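PDB 1LGY: triacylglycerol lipase, which hydrolyses ester bonds of triglycerides and of the partial glycerides derived from them, with a strong preference for the 1 and 3 positions. Local coordinates for residues L60-G65 with R81-F86; G111-Y116 with A151-M156; K138-G143 with S171-G176; G181-A186 with G215-G220; P219-W224 with T236-T241. All coordinates share one frame; numbering follows the deposited sequence.

How the contacts relate
Contact 3 lies nearest the middle of the molecule, where strands 138-144 and 170-175 pair in the central sheet of the alpha/beta hydrolase fold. Contact 2, also buried, packs helix 146-161 against helix 110-133 by apolar side chains without a polar bond, and its Ala151 and Leu152 press on Val141 and Ile172 of contact 3. The other three are partly buried and bring in water. Contact 1, where strand 63-70 begins and strand 75-81 ends, adds an ion pair and touches contact 2 through Ser61 and Ser115. Contacts 4 and 5 share Pro219 and Gly220 and join loops to helix 183-192 and strand 221-227; contact 5 lies across the chain's centre from contact 1.

Contact 1: L60-G65 with R81-F86; sequences LSDTNG and RGTNSF
Arg81 runs alongside Asn64, the two side chains pointing the same way, and reaches past it to Asp62. Its CB leaves the sheet on the face of Asn64. CG sits between the backbone N and the carbonyl carbon (chi1 67°), which brings it to 4.0 Å from Asn64 CB. From CG to NE the chain is extended, and NE passes 3.8 Å from Asn64 CB. At CZ the guanidinium lies nearly flat against the Asn64 amide, the planes 13° apart, with ND2 over one face. The tip, NH2, stands 3.1 Å from Asn64 ND2; both are donors, so the near-parallel groups lie against each other without a hydrogen bond. NH2 also makes a long salt bridge to Asp62 OD1, 3.6 Å away, across steeply turned planes. Water 2 joins the same two atoms, more weakly on the arginine side. Asn64 ND2 donates to Asp62 OD1 at 3.1 Å, coming from above the carboxylate plane and helping to hold the acid beside the arginine. The backbones beneath form an antiparallel hydrogen-bonded pair where strand 63-70 meets the end of strand 75-81 in the central sheet of this alpha/beta hydrolase: Asn64 N donates to Arg81 O (2.8 Å) and Arg81 N to Asn64 O (3.0 Å). Beyond the pair the backbones stay close, Gly82 CA making a CA-H...O contact to Asp62 O, and water 3 links Asp62 OD2 to Thr83 OG1 and Asn84 OD1. Thr83 OG1 accepts from Ser85 N in an ST turn. Gly82 lies about 7 Å from the side chain of the catalytic Ser145.

Contact 2: G111-Y116 with A151-M156; sequences GFLSSY and ALLAGM
Leu153 projects from helix 146-161 at the surface of helix 110-133 and enters between Phe112, Leu113 and Tyr116, one turn of that helix. Both belong to the alpha/beta hydrolase fold, whose helices pack against the central sheet, and helix 146-161 is the one that follows the nucleophile Ser145. Their axes stay 10.4 Å apart at closest approach and cross at -59°, so a few apolar side chains make the contact, without a polar bond between the segments. The Leu153 methyls divide the work. CD1 goes in toward the helix backbone, 4.1 Å from Phe112 O, and lies 4.3 Å from Tyr116 CB; CD2 turns to Leu113 CD1. Phe112 contributes its CB, while its ring leads away to stack on His109 and to pack on Leu146 and Ala149. Tyr116 reaches in the reverse direction. With CG anti to the backbone N (chi1 179°), the ring is carried across to helix 146-161, where Leu153 CB lies over one face, displaced toward the rim. Further out the ring meets Ala154 obliquely, CE1 approaching Ala154 CA to 3.8 Å and Ala154 CB to 4.0 Å. Leucine and tyrosine thus interlock, each side chain reaching toward the other's helix. The phenol end goes beyond the two segments: OH is hydrogen-bonded to Tyr123 OH and to Asp157 OD2, two bonds that hold the outer end of the ring. On helix 110-133 itself, Ser114 and Ser115 turn their hydroxyls back onto their own backbone, so that Gly111 O accepts from Ser114 OG, from Ser115 OG (each at 3.1 Å) and from Ser115 N.

Contact 3: K138-G143 with S171-G176; sequences KVIVTG and SIFTVG
Ser171 bonds at both ends of its backbone to strand 138-144. Ser171 N donates to Val139 O at 3.2 Å and Ser171 O accepts from Val141 N at 3.1 Å; Val141 O then receives Phe173 N at 2.9 Å. As in any parallel pair, Ser171 uses its N and O on the two residues flanking its partner, Ile140. Val141 stands opposite Ile172 in the same way, and the short axes are inclined at only 19°. Further along, Val175 N donates to Gly143 O at 3.1 Å.

A side chain adds a further bond. Thr142 sends its hydroxyl across to the neighbouring backbone: chi1 of -158° turns OG1 away from its own N, and it donates to Phe173 O at 2.8 Å, approaching from above the carbonyl plane. Thr142 CA adds a CA-H...O contact to the same oxygen, and Ile172 CA makes another to Val141 O.

Apolar contact is lighter. On the face that carries Ile140, Thr142 and Phe173, Ile140 CG2 meets the phenylalanine ring obliquely, 4.3 Å from Phe173 CD1. On the other face Val141 and Ile172 stand next to each other, Ile172 CG2 resting 4.0 Å from Val141 O.

The pair forms the two strands of a beta-alpha-beta unit whose crossover helix is 146-161, and Gly143 opens the GxSxG nucleophile elbow that carries Ser145. Helix 146-161 packs on Val141 and Ile172, helix 11-26 lies on the face of Ile140, Thr142 and Phe173, and strand 75-81 flanks 138-144 on its far edge.

Contact 4: G181-A186 with G215-G220; sequences GNPTFA and GFLHPG
Leu217 fastens the loop that precedes strand 221-227 to the start of helix 183-192, at the margin of the alpha/beta hydrolase fold and away from the catalytic residues. The firm part centres on this residue. Its backbone N donates to Gly181 O at 2.9 Å in a nearly straight bond of 170°, and Phe216 CA adds a CA-H...O contact to the same oxygen. Its side chain points at the helix: chi1 near 180° (-177°) extends the chain that way, and the CD2 branch settles against the first turn, 3.9 Å from Ala186 CB and 4.1 Å from Pro183 CA. Ala186 meets two loop residues, for Pro219 lays its CB 3.5 Å from Ala186 O and also packs on Ala186 CB. Pro219 continues inward to Phe196 of the neighbouring strand. Asn182 is the N-cap residue of the helix, and its backbone O receives Ala186 N.

Toward Gly215 the contact is thinner and more exposed. There the loop offers mainly a carbonyl: Gly215 O approaches Pro183 CD to 3.4 Å and takes a CA-H...O contact from Asn182 CA, with no conventional bond between them. The ring of Phe216 turns away to stack on Phe97, though Gly181 N lies at its edge, near the ring plane. Water 4 bridges Gly181 and the loop, accepting from Gly181 N at 2.8 Å and donating to Leu217 O at 2.6 Å.

Contact 5: P219-W224 with T236-T241; sequences PGVESW and TSEIET
Glu222 OE1 is joined to Thr241 through water 5, which donates to the carboxylate at 2.6 Å and accepts from Thr241 OG1 at 2.7 Å, with a weaker bond from Thr241 N. A second water, water 6, lies between Glu222 OE1 and Glu240 OE1, bonding weakly to both. The two carboxylates do not meet, their OE1 atoms being 5.2 Å apart, and each has partners elsewhere: Glu222 OE2 bonds to Ser245 OG and OE1 makes a long, weak ion pair to Arg198, whereas Glu240 OE2 pairs with Arg179 and accepts from His218 N. This water-linked patch sits at the start of strand 221-227 of the central sheet in the alpha/beta hydrolase fold, beside the loop that leaves the adjacent strand 231-235. Direct contact lies on the Pro219 side. Gly220 N makes a weak, bent bond to Glu238 O (3.1 Å, 122°), and Pro219 CA approaches that oxygen to 3.4 Å. Pro219 CA also meets Ile239 CD1 at 4.3 Å. Val221 packs alongside the loop backbone, with CB 3.6 Å from Ser237 O and CG2 4.2 Å from Thr236 CA, while Thr236 OG1 turns away to bond Lys5 O near the chain's beginning.

Contact 1: L60-G65 with R81-F86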
# COMPACT_ATOMS: atom_id res chain seq x y z
N LEU A 60 0.03 19.33 6.10
CA LEU A 60 -1.11 19.15 6.99
C LEU A 60 -1.14 17.76 7.59
O LEU A 60 -0.96 17.69 8.80
CB LEU A 60 -2.42 19.44 6.23
CG LEU A 60 -2.48 20.91 5.68
CD1 LEU A 60 -3.89 21.20 5.20
CD2 LEU A 60 -2.08 21.94 6.78
N SER A 61 -1.28 16.66 6.84
CA SER A 61 -1.23 15.28 7.33
C SER A 61 0.08 14.46 7.18
O SER A 61 0.18 13.27 7.51
CB SER A 61 -2.35 14.54 6.65
OG SER A 61 -2.25 14.71 5.24
N ASP A 62 1.16 15.06 6.70
CA ASP A 62 2.43 14.39 6.36
C ASP A 62 2.31 13.11 5.52
O ASP A 62 2.97 12.09 5.66
CB ASP A 62 3.21 14.15 7.65
CG ASP A 62 4.69 13.81 7.39
OD1 ASP A 62 5.37 14.35 6.50
OD2 ASP A 62 5.17 12.95 8.12
N THR A 63 1.45 13.25 4.54
CA THR A 63 1.21 12.24 3.55
C THR A 63 2.19 12.62 2.45
O THR A 63 2.22 13.73 1.92
CB THR A 63 -0.33 12.35 3.16
OG1 THR A 63 -1.04 11.87 4.31
CG2 THR A 63 -0.80 11.49 2.00
N ASN A 64 3.18 11.77 2.16
CA ASN A 64 4.07 12.06 1.05
C ASN A 64 3.98 10.97 0.01
O ASN A 64 3.41 9.93 0.26
CB ASN A 64 5.47 12.17 1.54
CG ASN A 64 5.60 13.15 2.67
OD1 ASN A 64 6.16 14.21 2.47
ND2 ASN A 64 5.13 12.81 3.87
N GLY A 65 4.45 11.21 -1.21
CA GLY A 65 4.39 10.18 -2.21
C GLY A 65 5.15 10.57 -3.44
O GLY A 65 5.70 11.66 -3.51
N ARG A 81 3.42 7.21 1.55
CA ARG A 81 3.72 7.01 2.97
C ARG A 81 3.01 8.10 3.78
O ARG A 81 2.82 9.21 3.30
CB ARG A 81 5.19 7.12 3.30
CG ARG A 81 5.78 8.51 3.13
CD ARG A 81 7.10 8.59 3.82
NE ARG A 81 7.37 9.97 4.05
CZ ARG A 81 7.29 10.43 5.28
NH1 ARG A 81 6.97 9.66 6.31
NH2 ARG A 81 7.55 11.68 5.52
N GLY A 82 2.55 7.78 4.99
CA GLY A 82 2.14 8.82 5.89
C GLY A 82 3.34 9.08 6.79
O GLY A 82 4.51 8.88 6.46
N THR A 83 2.96 9.62 7.93
CA THR A 83 3.87 9.85 9.02
C THR A 83 4.59 8.59 9.46
O THR A 83 3.96 7.57 9.76
CB THR A 83 3.09 10.43 10.23
OG1 THR A 83 3.98 10.53 11.32
CG2 THR A 83 1.96 9.54 10.71
N ASN A 84 5.90 8.73 9.61
CA ASN A 84 6.65 7.65 10.20
C ASN A 84 6.76 7.71 11.73
O ASN A 84 7.62 7.06 12.33
CB ASN A 84 8.04 7.61 9.58
CG ASN A 84 8.97 8.75 9.98
OD1 ASN A 84 8.56 9.89 10.25
ND2 ASN A 84 10.27 8.44 10.01
N SER A 85 5.96 8.48 12.46
CA SER A 85 5.98 8.34 13.91
C SER A 85 4.86 7.33 14.09
O SER A 85 3.68 7.67 13.99
CB SER A 85 5.68 9.68 14.59
OG SER A 85 4.32 10.11 14.56
N PHE A 86 5.20 6.04 14.25
CA PHE A 86 4.15 5.02 14.22
C PHE A 86 3.43 4.73 15.54
O PHE A 86 2.26 4.32 15.51
CB PHE A 86 4.72 3.73 13.70
CG PHE A 86 5.43 3.83 12.38
CD1 PHE A 86 4.72 3.92 11.20
CD2 PHE A 86 6.81 3.75 12.35
CE1 PHE A 86 5.41 3.93 9.98
CE2 PHE A 86 7.50 3.75 11.13
CZ PHE A 86 6.81 3.84 9.93
O HOH W 1 -0.18 10.72 8.43
O HOH W 2 8.23 13.95 7.26
O HOH W 3 6.72 11.91 10.24

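Contact 2: G111-Y116 with A151-M156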
# COMPACT_ATOMS: atom_id res chain seq x y z
N GLY A 111 -10.25 9.62 8.45
CA GLY A 111 -9.03 10.42 8.34
C GLY A 111 -8.20 10.06 7.12
O GLY A 111 -7.57 10.94 6.53
N PHE A 112 -8.22 8.78 6.70
CA PHE A 112 -7.38 8.31 5.62
C PHE A 112 -7.98 8.84 4.34
O PHE A 112 -7.23 9.28 3.48
CB PHE A 112 -7.34 6.80 5.53
CG PHE A 112 -6.73 5.97 6.67
CD1 PHE A 112 -5.89 6.52 7.63
CD2 PHE A 112 -7.05 4.61 6.74
CE1 PHE A 112 -5.39 5.70 8.65
CE2 PHE A 112 -6.54 3.80 7.76
CZ PHE A 112 -5.70 4.35 8.72
N LEU A 113 -9.31 8.84 4.20
CA LEU A 113 -9.95 9.49 3.09
C LEU A 113 -9.68 10.99 3.14
O LEU A 113 -9.28 11.48 2.09
CB LEU A 113 -11.44 9.23 3.14
CG LEU A 113 -12.10 9.75 1.91
CD1 LEU A 113 -11.67 8.99 0.67
CD2 LEU A 113 -13.56 9.64 2.15
N SER A 114 -9.83 11.81 4.21
CA SER A 114 -9.40 13.20 4.13
C SER A 114 -7.91 13.40 3.84
O SER A 114 -7.56 14.40 3.24
CB SER A 114 -9.70 14.03 5.41
OG SER A 114 -8.99 13.69 6.60
N SER A 115 -6.98 12.52 4.19
CA SER A 115 -5.60 12.68 3.74
C SER A 115 -5.54 12.37 2.25
O SER A 115 -4.72 12.95 1.54
CB SER A 115 -4.70 11.73 4.42
OG SER A 115 -4.76 12.03 5.79
N TYR A 116 -6.44 11.54 1.73
CA TYR A 116 -6.37 11.18 0.33
C TYR A 116 -6.82 12.31 -0.59
O TYR A 116 -6.20 12.61 -1.61
CB TYR A 116 -7.19 9.93 0.15
CG TYR A 116 -7.15 9.52 -1.30
CD1 TYR A 116 -5.96 9.03 -1.90
CD2 TYR A 116 -8.28 9.77 -2.07
CE1 TYR A 116 -5.93 8.81 -3.28
CE2 TYR A 116 -8.24 9.55 -3.44
CZ TYR A 116 -7.08 9.09 -4.03
OH TYR A 116 -7.09 8.96 -5.39
N ALA A 151 -2.65 3.87 -0.87
CA ALA A 151 -2.45 3.08 -2.06
C ALA A 151 -3.71 2.35 -2.45
O ALA A 151 -4.04 2.31 -3.63
CB ALA A 151 -1.40 2.00 -1.91
N LEU A 152 -4.44 1.79 -1.48
CA LEU A 152 -5.64 1.08 -1.84
C LEU A 152 -6.70 2.04 -2.34
O LEU A 152 -7.31 1.72 -3.35
CB LEU A 152 -6.12 0.30 -0.66
CG LEU A 152 -7.46 -0.41 -0.86
CD1 LEU A 152 -7.42 -1.37 -2.02
CD2 LEU A 152 -7.79 -1.13 0.40
N LEU A 153 -6.86 3.22 -1.74
CA LEU A 153 -7.85 4.20 -2.19
C LEU A 153 -7.40 4.80 -3.49
O LEU A 153 -8.24 5.27 -4.26
CB LEU A 153 -7.99 5.33 -1.19
CG LEU A 153 -8.59 4.93 0.16
CD1 LEU A 153 -8.24 5.93 1.25
CD2 LEU A 153 -10.09 4.84 -0.02
N ALA A 154 -6.08 4.80 -3.74
CA ALA A 154 -5.53 5.41 -4.94
C ALA A 154 -5.79 4.48 -6.12
O ALA A 154 -6.25 4.93 -7.18
CB ALA A 154 -4.01 5.61 -4.80
N GLY A 155 -5.56 3.16 -5.95
CA GLY A 155 -5.75 2.22 -7.03
C GLY A 155 -7.24 2.07 -7.25
O GLY A 155 -7.67 1.73 -8.34
N MET A 156 -8.06 2.27 -6.22
CA MET A 156 -9.50 2.16 -6.48
C MET A 156 -10.06 3.35 -7.21
O MET A 156 -11.03 3.19 -7.93
CB MET A 156 -10.31 2.00 -5.18
CG MET A 156 -10.10 0.67 -4.55
SD MET A 156 -10.73 -0.58 -5.67
CE MET A 156 -9.26 -1.45 -6.03

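Contact 3: K138-G143 with S171-G176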
# COMPACT_ATOMS: atom_id res chain seq x y z
N LYS A 138 2.38 -0.38 -17.33
CA LYS A 138 1.48 -0.71 -16.24
C LYS A 138 1.75 0.18 -15.02
O LYS A 138 2.86 0.65 -14.80
CB LYS A 138 1.62 -2.17 -15.78
CG LYS A 138 2.61 -3.07 -16.54
CD LYS A 138 2.84 -4.39 -15.78
CE LYS A 138 1.58 -5.26 -15.94
NZ LYS A 138 1.35 -5.74 -17.31
N VAL A 139 0.73 0.36 -14.17
CA VAL A 139 0.82 1.19 -12.99
C VAL A 139 0.88 0.31 -11.76
O VAL A 139 -0.03 -0.48 -11.49
CB VAL A 139 -0.39 2.09 -12.91
CG1 VAL A 139 -0.09 3.17 -11.87
CG2 VAL A 139 -0.69 2.73 -14.24
N ILE A 140 1.96 0.32 -11.01
CA ILE A 140 1.94 -0.40 -9.73
C ILE A 140 1.75 0.58 -8.61
O ILE A 140 2.52 1.51 -8.58
CB ILE A 140 3.22 -1.14 -9.57
CG1 ILE A 140 3.17 -2.19 -10.71
CG2 ILE A 140 3.43 -1.67 -8.18
CD1 ILE A 140 4.20 -3.31 -10.81
N VAL A 141 0.81 0.46 -7.66
CA VAL A 141 0.63 1.43 -6.57
C VAL A 141 1.14 0.78 -5.31
O VAL A 141 0.84 -0.39 -5.09
CB VAL A 141 -0.84 1.78 -6.36
CG1 VAL A 141 -0.92 2.94 -5.38
CG2 VAL A 141 -1.50 2.15 -7.71
N THR A 142 1.89 1.46 -4.47
CA THR A 142 2.40 0.77 -3.31
C THR A 142 2.69 1.65 -2.12
O THR A 142 2.80 2.87 -2.25
CB THR A 142 3.66 -0.01 -3.75
OG1 THR A 142 3.79 -1.02 -2.77
CG2 THR A 142 4.94 0.75 -3.79
N GLY A 143 2.77 1.02 -0.94
CA GLY A 143 3.14 1.74 0.26
C GLY A 143 3.19 0.85 1.49
O GLY A 143 2.73 -0.28 1.52
N SER A 171 -2.18 -2.69 -10.75
CA SER A 171 -1.85 -3.60 -9.68
C SER A 171 -1.69 -2.85 -8.35
O SER A 171 -1.35 -1.68 -8.40
CB SER A 171 -0.59 -4.27 -10.06
OG SER A 171 -0.97 -5.62 -10.11
N ILE A 172 -1.88 -3.40 -7.15
CA ILE A 172 -1.76 -2.66 -5.88
C ILE A 172 -1.00 -3.56 -4.95
O ILE A 172 -1.39 -4.71 -4.85
CB ILE A 172 -3.10 -2.38 -5.13
CG1 ILE A 172 -4.05 -1.54 -5.89
CG2 ILE A 172 -2.78 -1.54 -3.89
CD1 ILE A 172 -5.46 -1.63 -5.31
N PHE A 173 0.02 -3.07 -4.21
CA PHE A 173 0.77 -3.88 -3.26
C PHE A 173 0.94 -3.18 -1.94
O PHE A 173 1.34 -2.03 -2.01
CB PHE A 173 2.15 -4.17 -3.78
CG PHE A 173 2.19 -5.30 -4.78
CD1 PHE A 173 1.86 -5.06 -6.12
CD2 PHE A 173 2.62 -6.56 -4.38
CE1 PHE A 173 1.98 -6.10 -7.06
CE2 PHE A 173 2.73 -7.58 -5.33
CZ PHE A 173 2.42 -7.35 -6.65
N THR A 174 0.65 -3.72 -0.76
CA THR A 174 1.02 -2.97 0.44
C THR A 174 1.74 -3.83 1.46
O THR A 174 1.53 -5.03 1.53
CB THR A 174 -0.24 -2.32 1.15
OG1 THR A 174 -0.99 -3.37 1.75
CG2 THR A 174 -1.18 -1.58 0.21
N VAL A 175 2.66 -3.30 2.24
CA VAL A 175 3.21 -4.06 3.37
C VAL A 175 2.78 -3.30 4.64
O VAL A 175 2.82 -2.10 4.59
CB VAL A 175 4.78 -4.18 3.35
CG1 VAL A 175 5.22 -5.09 2.24
CG2 VAL A 175 5.44 -2.84 3.12
N GLY A 176 2.30 -3.87 5.75
CA GLY A 176 1.96 -3.11 6.97
C GLY A 176 0.64 -2.33 6.91
O GLY A 176 0.32 -1.59 7.83

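Contact 4: G181-A186 with G215-G220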
# COMPACT_ATOMS: atom_id res chain seq x y z
N GLY A 181 -11.84 0.09 5.20
CA GLY A 181 -13.27 0.30 5.02
C GLY A 181 -14.09 -0.79 5.63
O GLY A 181 -13.55 -1.77 6.10
N ASN A 182 -15.40 -0.58 5.59
CA ASN A 182 -16.43 -1.48 6.09
C ASN A 182 -16.66 -2.70 5.18
O ASN A 182 -16.03 -2.75 4.12
CB ASN A 182 -17.70 -0.63 6.24
CG ASN A 182 -18.37 -0.34 4.90
OD1 ASN A 182 -19.59 -0.38 4.78
ND2 ASN A 182 -17.64 -0.07 3.84
N PRO A 183 -17.49 -3.72 5.47
CA PRO A 183 -17.61 -4.87 4.59
C PRO A 183 -18.05 -4.59 3.16
O PRO A 183 -17.48 -5.21 2.26
CB PRO A 183 -18.54 -5.78 5.35
CG PRO A 183 -18.32 -5.42 6.81
CD PRO A 183 -18.20 -3.94 6.74
N THR A 184 -19.02 -3.68 2.91
CA THR A 184 -19.42 -3.36 1.55
C THR A 184 -18.24 -2.80 0.78
O THR A 184 -18.15 -3.02 -0.42
CB THR A 184 -20.56 -2.30 1.50
OG1 THR A 184 -21.75 -2.88 2.08
CG2 THR A 184 -20.82 -1.83 0.07
N PHE A 185 -17.31 -2.05 1.38
CA PHE A 185 -16.20 -1.50 0.61
C PHE A 185 -15.30 -2.65 0.28
O PHE A 185 -14.84 -2.74 -0.85
CB PHE A 185 -15.46 -0.43 1.42
CG PHE A 185 -14.08 -0.03 0.93
CD1 PHE A 185 -13.93 0.90 -0.08
CD2 PHE A 185 -12.93 -0.63 1.51
CE1 PHE A 185 -12.65 1.25 -0.54
CE2 PHE A 185 -11.67 -0.28 1.05
CZ PHE A 185 -11.53 0.66 0.03
N ALA A 186 -15.06 -3.54 1.21
CA ALA A 186 -14.22 -4.69 0.98
C ALA A 186 -14.70 -5.54 -0.19
O ALA A 186 -13.95 -5.98 -1.07
CB ALA A 186 -14.22 -5.54 2.25
N GLY A 215 -16.21 -2.43 12.86
CA GLY A 215 -16.86 -2.68 11.59
C GLY A 215 -15.91 -2.71 10.40
O GLY A 215 -16.36 -2.69 9.25
N PHE A 216 -14.60 -2.74 10.58
CA PHE A 216 -13.66 -2.64 9.46
C PHE A 216 -13.25 -3.98 8.92
O PHE A 216 -13.13 -4.90 9.74
CB PHE A 216 -12.43 -1.90 9.90
CG PHE A 216 -12.63 -0.40 10.02
CD1 PHE A 216 -13.11 0.17 11.20
CD2 PHE A 216 -12.22 0.43 8.99
CE1 PHE A 216 -13.16 1.55 11.33
CE2 PHE A 216 -12.27 1.82 9.13
CZ PHE A 216 -12.74 2.38 10.30
N LEU A 217 -13.03 -4.14 7.60
CA LEU A 217 -12.64 -5.43 7.01
C LEU A 217 -11.66 -5.24 5.85
O LEU A 217 -11.78 -4.25 5.13
CB LEU A 217 -13.87 -6.16 6.53
CG LEU A 217 -13.68 -7.57 5.94
CD1 LEU A 217 -13.39 -8.64 7.01
CD2 LEU A 217 -14.94 -7.89 5.22
N HIS A 218 -10.68 -6.12 5.71
CA HIS A 218 -9.64 -6.03 4.70
C HIS A 218 -9.99 -6.84 3.46
O HIS A 218 -10.32 -8.01 3.64
CB HIS A 218 -8.33 -6.64 5.12
CG HIS A 218 -7.28 -5.88 5.89
ND1 HIS A 218 -6.65 -4.80 5.54
CD2 HIS A 218 -6.72 -6.33 7.06
CE1 HIS A 218 -5.72 -4.58 6.44
NE2 HIS A 218 -5.78 -5.52 7.35
N PRO A 219 -9.91 -6.36 2.21
CA PRO A 219 -9.99 -7.16 0.99
C PRO A 219 -8.59 -7.62 0.62
O PRO A 219 -7.64 -7.37 1.39
CB PRO A 219 -10.59 -6.20 0.01
CG PRO A 219 -9.80 -4.97 0.35
CD PRO A 219 -9.94 -4.95 1.86
N GLY A 220 -8.42 -8.24 -0.55
CA GLY A 220 -7.07 -8.57 -1.03
C GLY A 220 -6.47 -9.81 -0.42
O GLY A 220 -6.96 -10.22 0.64
O HOH W 4 -10.41 -2.21 4.32

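Contact 5: P219-W224 with T236-T241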
# COMPACT_ATOMS: atom_id res chain seq x y z
N PRO A 219 -9.91 -6.36 2.21
CA PRO A 219 -9.99 -7.16 0.99
C PRO A 219 -8.59 -7.62 0.62
O PRO A 219 -7.64 -7.37 1.39
CB PRO A 219 -10.59 -6.20 0.01
CG PRO A 219 -9.80 -4.97 0.35
CD PRO A 219 -9.94 -4.95 1.86
N GLY A 220 -8.42 -8.24 -0.55
CA GLY A 220 -7.07 -8.57 -1.03
C GLY A 220 -6.47 -9.81 -0.42
O GLY A 220 -6.96 -10.22 0.64
N VAL A 221 -5.41 -10.42 -1.02
CA VAL A 221 -4.91 -11.66 -0.47
C VAL A 221 -3.67 -11.48 0.34
O VAL A 221 -2.68 -10.87 -0.01
CB VAL A 221 -4.70 -12.83 -1.57
CG1 VAL A 221 -5.03 -12.30 -2.94
CG2 VAL A 221 -3.34 -13.49 -1.44
N GLU A 222 -3.78 -12.11 1.47
CA GLU A 222 -2.84 -11.95 2.52
C GLU A 222 -1.70 -12.91 2.40
O GLU A 222 -1.95 -14.09 2.20
CB GLU A 222 -3.65 -12.11 3.78
CG GLU A 222 -2.77 -12.41 4.93
CD GLU A 222 -3.30 -12.22 6.32
OE1 GLU A 222 -4.49 -12.12 6.62
OE2 GLU A 222 -2.40 -12.20 7.13
N SER A 223 -0.49 -12.34 2.55
CA SER A 223 0.76 -13.07 2.56
C SER A 223 1.50 -12.69 3.83
O SER A 223 2.00 -11.59 3.99
CB SER A 223 1.54 -12.69 1.31
OG SER A 223 1.63 -11.30 1.05
N TRP A 224 1.52 -13.63 4.77
CA TRP A 224 2.08 -13.48 6.10
C TRP A 224 3.48 -14.05 6.25
O TRP A 224 3.72 -15.24 6.06
CB TRP A 224 1.13 -14.16 7.06
CG TRP A 224 1.37 -13.98 8.56
CD1 TRP A 224 1.92 -12.84 9.12
CD2 TRP A 224 1.03 -14.91 9.53
NE1 TRP A 224 1.93 -13.06 10.41
CE2 TRP A 224 1.41 -14.26 10.70
CE3 TRP A 224 0.46 -16.19 9.58
CZ2 TRP A 224 1.22 -14.89 11.93
CZ3 TRP A 224 0.26 -16.81 10.82
CH2 TRP A 224 0.64 -16.16 11.99
N THR A 236 -4.99 -17.32 0.60
CA THR A 236 -5.50 -17.02 -0.72
C THR A 236 -6.94 -16.53 -0.86
O THR A 236 -7.30 -16.18 -1.99
CB THR A 236 -5.31 -18.28 -1.60
OG1 THR A 236 -6.24 -19.25 -1.12
CG2 THR A 236 -3.88 -18.79 -1.61
N SER A 237 -7.79 -16.45 0.18
CA SER A 237 -9.09 -15.82 -0.02
C SER A 237 -8.93 -14.34 -0.31
O SER A 237 -7.85 -13.80 -0.07
CB SER A 237 -9.96 -15.90 1.18
OG SER A 237 -9.68 -17.15 1.77
N GLU A 238 -9.94 -13.62 -0.83
CA GLU A 238 -9.79 -12.18 -1.11
C GLU A 238 -10.52 -11.27 -0.12
O GLU A 238 -10.83 -10.11 -0.41
CB GLU A 238 -10.30 -11.86 -2.51
CG GLU A 238 -9.43 -12.33 -3.66
CD GLU A 238 -10.19 -13.00 -4.81
OE1 GLU A 238 -11.36 -12.65 -5.06
OE2 GLU A 238 -9.61 -13.89 -5.44
N ILE A 239 -10.87 -11.89 1.02
CA ILE A 239 -11.49 -11.30 2.20
C ILE A 239 -10.69 -11.90 3.35
O ILE A 239 -10.29 -13.06 3.26
CB ILE A 239 -12.97 -11.70 2.37
CG1 ILE A 239 -13.79 -11.09 1.24
CG2 ILE A 239 -13.53 -11.20 3.67
CD1 ILE A 239 -13.52 -9.65 0.75
N GLU A 240 -10.47 -11.19 4.45
CA GLU A 240 -9.59 -11.80 5.45
C GLU A 240 -10.13 -12.88 6.37
O GLU A 240 -11.22 -12.84 6.94
CB GLU A 240 -8.94 -10.72 6.32
CG GLU A 240 -9.87 -9.72 6.89
CD GLU A 240 -9.33 -8.93 8.06
OE1 GLU A 240 -8.36 -9.33 8.71
OE2 GLU A 240 -9.92 -7.90 8.33
N THR A 241 -9.26 -13.90 6.28
CA THR A 241 -9.32 -15.13 7.03
C THR A 241 -8.73 -14.93 8.40
O THR A 241 -7.87 -14.07 8.64
CB THR A 241 -8.50 -16.31 6.36
OG1 THR A 241 -7.13 -15.94 6.44
CG2 THR A 241 -8.74 -16.53 4.88
O HOH W 5 -6.76 -13.32 5.98
O HOH W 6 -5.04 -8.99 7.68